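Side-chain contact in isomerase prhC (Penicillium brasilianum, PDB 5X9J), which acts as an isomerase in the biosynthesis of paraherquonin, a highly congested hexacyclic fungal meroterpenoid: residues 122-127 against 157-162. Residues are numbered along the deposited sequence; the frame is centred on the assembly and turned at random.
Sequences GPYENE and MNRLAA
Arg159 makes a side-chain-to-backbone hydrogen bond with Pro123, tying the C-terminal part of helix 150-162 to the turn that leads into strand 124-134. Its NH1 donates to Pro123 O at 3.0 Å, and the N-H...O angle of 162° makes the bond fairly straight. The acceptor sits at the edge of the guanidinium and in its plane, whereas NH1 lies tilted by 33° from the carbonyl plane of Pro123. Arg159 CG stands anti to its own carbonyl carbon, beside the backbone N (chi1 -73°), sending the chain toward the turn, and a bend at chi3 turns the guanidinium so that an edge N-H meets Pro123 O. NH1 also bonds to Gly121 O, so one nitrogen links two carbonyls of the same turn, and it passes 3.7 Å from Gly122 C. This turn joins antiparallel strands 108-119 and 124-134 as a beta hairpin, and the contact fastens the hairpin's end to the helix that follows the sheet. Arg159 NH2 comes no nearer than 4.5 Å to Tyr124 CD1, at the ring's edge near its plane, so it does not lie over the ring face as a cation-pi contact requires. The Tyr124 ring packs on Lys153 and Leu156 of the same helix. Were Arg159 an alanine, Pro123 O and Gly121 O would probably lose their shared donor, and the turn its polar tie to the helix. Alongside, Leu160 reaches Ile120, adding an apolar contact between helix and hairpin.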
loop_
_atom_site.group_PDB
_atom_site.type_symbol
_atom_site.label_atom_id
_atom_site.label_comp_id
_atom_site.label_asym_id
_atom_site.label_seq_id
_atom_site.Cartn_x
_atom_site.Cartn_y
_atom_site.Cartn_z
ATOM N N GLY B 122 -15.501 -18.133 4.623
ATOM C CA GLY B 122 -14.650 -18.352 5.765
ATOM C C GLY B 122 -14.046 -17.058 6.271
ATOM O O GLY B 122 -14.331 -15.973 5.756
ATOM N N PRO B 123 -13.209 -17.153 7.301
ATOM C CA PRO B 123 -12.610 -15.946 7.887
ATOM C C PRO B 123 -11.773 -15.177 6.871
ATOM O O PRO B 123 -11.132 -15.757 5.990
ATOM C CB PRO B 123 -11.747 -16.496 9.025
ATOM C CG PRO B 123 -12.354 -17.856 9.331
ATOM C CD PRO B 123 -12.795 -18.377 8.004
ATOM N N TYR B 124 -11.802 -13.854 6.991
ATOM C CA TYR B 124 -11.075 -12.968 6.095
ATOM C C TYR B 124 -10.244 -12.018 6.933
ATOM O O TYR B 124 -10.748 -11.440 7.901
ATOM C CB TYR B 124 -12.032 -12.183 5.196
ATOM C CG TYR B 124 -11.376 -11.196 4.253
ATOM C CD1 TYR B 124 -10.433 -11.612 3.322
ATOM C CD2 TYR B 124 -11.737 -9.848 4.264
ATOM C CE1 TYR B 124 -9.855 -10.713 2.432
ATOM C CE2 TYR B 124 -11.155 -8.937 3.387
ATOM C CZ TYR B 124 -10.214 -9.381 2.473
ATOM O OH TYR B 124 -9.655 -8.496 1.585
ATOM N N GLU B 125 -8.975 -11.866 6.572
ATOM C CA GLU B 125 -8.113 -10.884 7.211
ATOM C C GLU B 125 -7.277 -10.218 6.134
ATOM O O GLU B 125 -6.757 -10.895 5.241
ATOM C CB GLU B 125 -7.226 -11.529 8.275
ATOM C CG GLU B 125 -8.048 -12.138 9.421
ATOM C CD GLU B 125 -7.218 -12.954 10.393
ATOM O OE1 GLU B 125 -6.101 -13.382 10.029
ATOM O OE2 GLU B 125 -7.694 -13.171 11.527
ATOM N N ASN B 126 -7.174 -8.895 6.198
ATOM C CA ASN B 126 -6.333 -8.174 5.261
ATOM C C ASN B 126 -5.662 -7.033 6.008
ATOM O O ASN B 126 -6.020 -6.708 7.146
ATOM C CB ASN B 126 -7.133 -7.686 4.043
ATOM C CG ASN B 126 -6.291 -7.680 2.767
ATOM O OD1 ASN B 126 -5.095 -7.455 2.834
ATOM N ND2 ASN B 126 -6.914 -7.928 1.612
ATOM N N GLU B 127 -4.640 -6.466 5.370
ATOM C CA GLU B 127 -3.897 -5.333 5.890
ATOM C C GLU B 127 -3.758 -4.319 4.767
ATOM O O GLU B 127 -3.667 -4.681 3.589
ATOM C CB GLU B 127 -2.530 -5.758 6.437
ATOM C CG GLU B 127 -2.650 -6.628 7.706
ATOM C CD GLU B 127 -1.340 -7.285 8.118
ATOM O OE1 GLU B 127 -0.261 -6.722 7.827
ATOM O OE2 GLU B 127 -1.392 -8.372 8.737
ATOM N N MET B 157 -11.996 -14.056 -2.932
ATOM C CA MET B 157 -12.833 -14.133 -4.126
ATOM C C MET B 157 -12.905 -15.556 -4.664
ATOM O O MET B 157 -13.966 -15.997 -5.123
ATOM C CB MET B 157 -12.310 -13.191 -5.212
ATOM C CG MET B 157 -12.330 -11.736 -4.815
ATOM S SD MET B 157 -14.003 -11.208 -4.387
ATOM C CE MET B 157 -14.822 -11.524 -5.945
ATOM N N ASN B 158 -11.787 -16.282 -4.634
ATOM C CA ASN B 158 -11.804 -17.674 -5.071
ATOM C C ASN B 158 -12.686 -18.527 -4.161
ATOM O O ASN B 158 -13.443 -19.375 -4.637
ATOM C CB ASN B 158 -10.381 -18.239 -5.102
ATOM C CG ASN B 158 -9.535 -17.652 -6.227
ATOM O OD1 ASN B 158 -10.050 -17.080 -7.190
ATOM N ND2 ASN B 158 -8.230 -17.812 -6.112
ATOM N N ARG B 159 -12.584 -18.332 -2.843
ATOM C CA ARG B 159 -13.419 -19.098 -1.922
ATOM C C ARG B 159 -14.893 -18.758 -2.108
ATOM O O ARG B 159 -15.747 -19.651 -2.074
ATOM C CB ARG B 159 -12.975 -18.849 -0.479
ATOM C CG ARG B 159 -11.647 -19.529 -0.114
ATOM C CD ARG B 159 -11.274 -19.286 1.353
ATOM N NE ARG B 159 -10.645 -17.978 1.529
ATOM C CZ ARG B 159 -10.766 -17.200 2.607
ATOM N NH1 ARG B 159 -11.513 -17.572 3.652
ATOM N NH2 ARG B 159 -10.135 -16.033 2.637
ATOM N N LEU B 160 -15.205 -17.475 -2.320
ATOM C CA LEU B 160 -16.583 -17.070 -2.576
ATOM C C LEU B 160 -17.100 -17.669 -3.875
ATOM O O LEU B 160 -18.256 -18.105 -3.948
ATOM C CB LEU B 160 -16.693 -15.541 -2.628
ATOM C CG LEU B 160 -16.453 -14.764 -1.333
ATOM C CD1 LEU B 160 -16.502 -13.259 -1.612
ATOM C CD2 LEU B 160 -17.471 -15.153 -0.251
ATOM N N ALA B 161 -16.264 -17.681 -4.922
ATOM C CA ALA B 161 -16.729 -18.183 -6.210
ATOM C C ALA B 161 -17.024 -19.675 -6.153
ATOM O O ALA B 161 -17.954 -20.143 -6.814
ATOM C CB ALA B 161 -15.706 -17.885 -7.309
ATOM N N ALA B 162 -16.254 -20.433 -5.369
ATOM C CA ALA B 162 -16.555 -21.848 -5.194
ATOM C C ALA B 162 -17.913 -22.067 -4.528
ATOM O O ALA B 162 -18.488 -23.153 -4.651
ATOM C CB ALA B 162 -15.448 -22.519 -4.381
#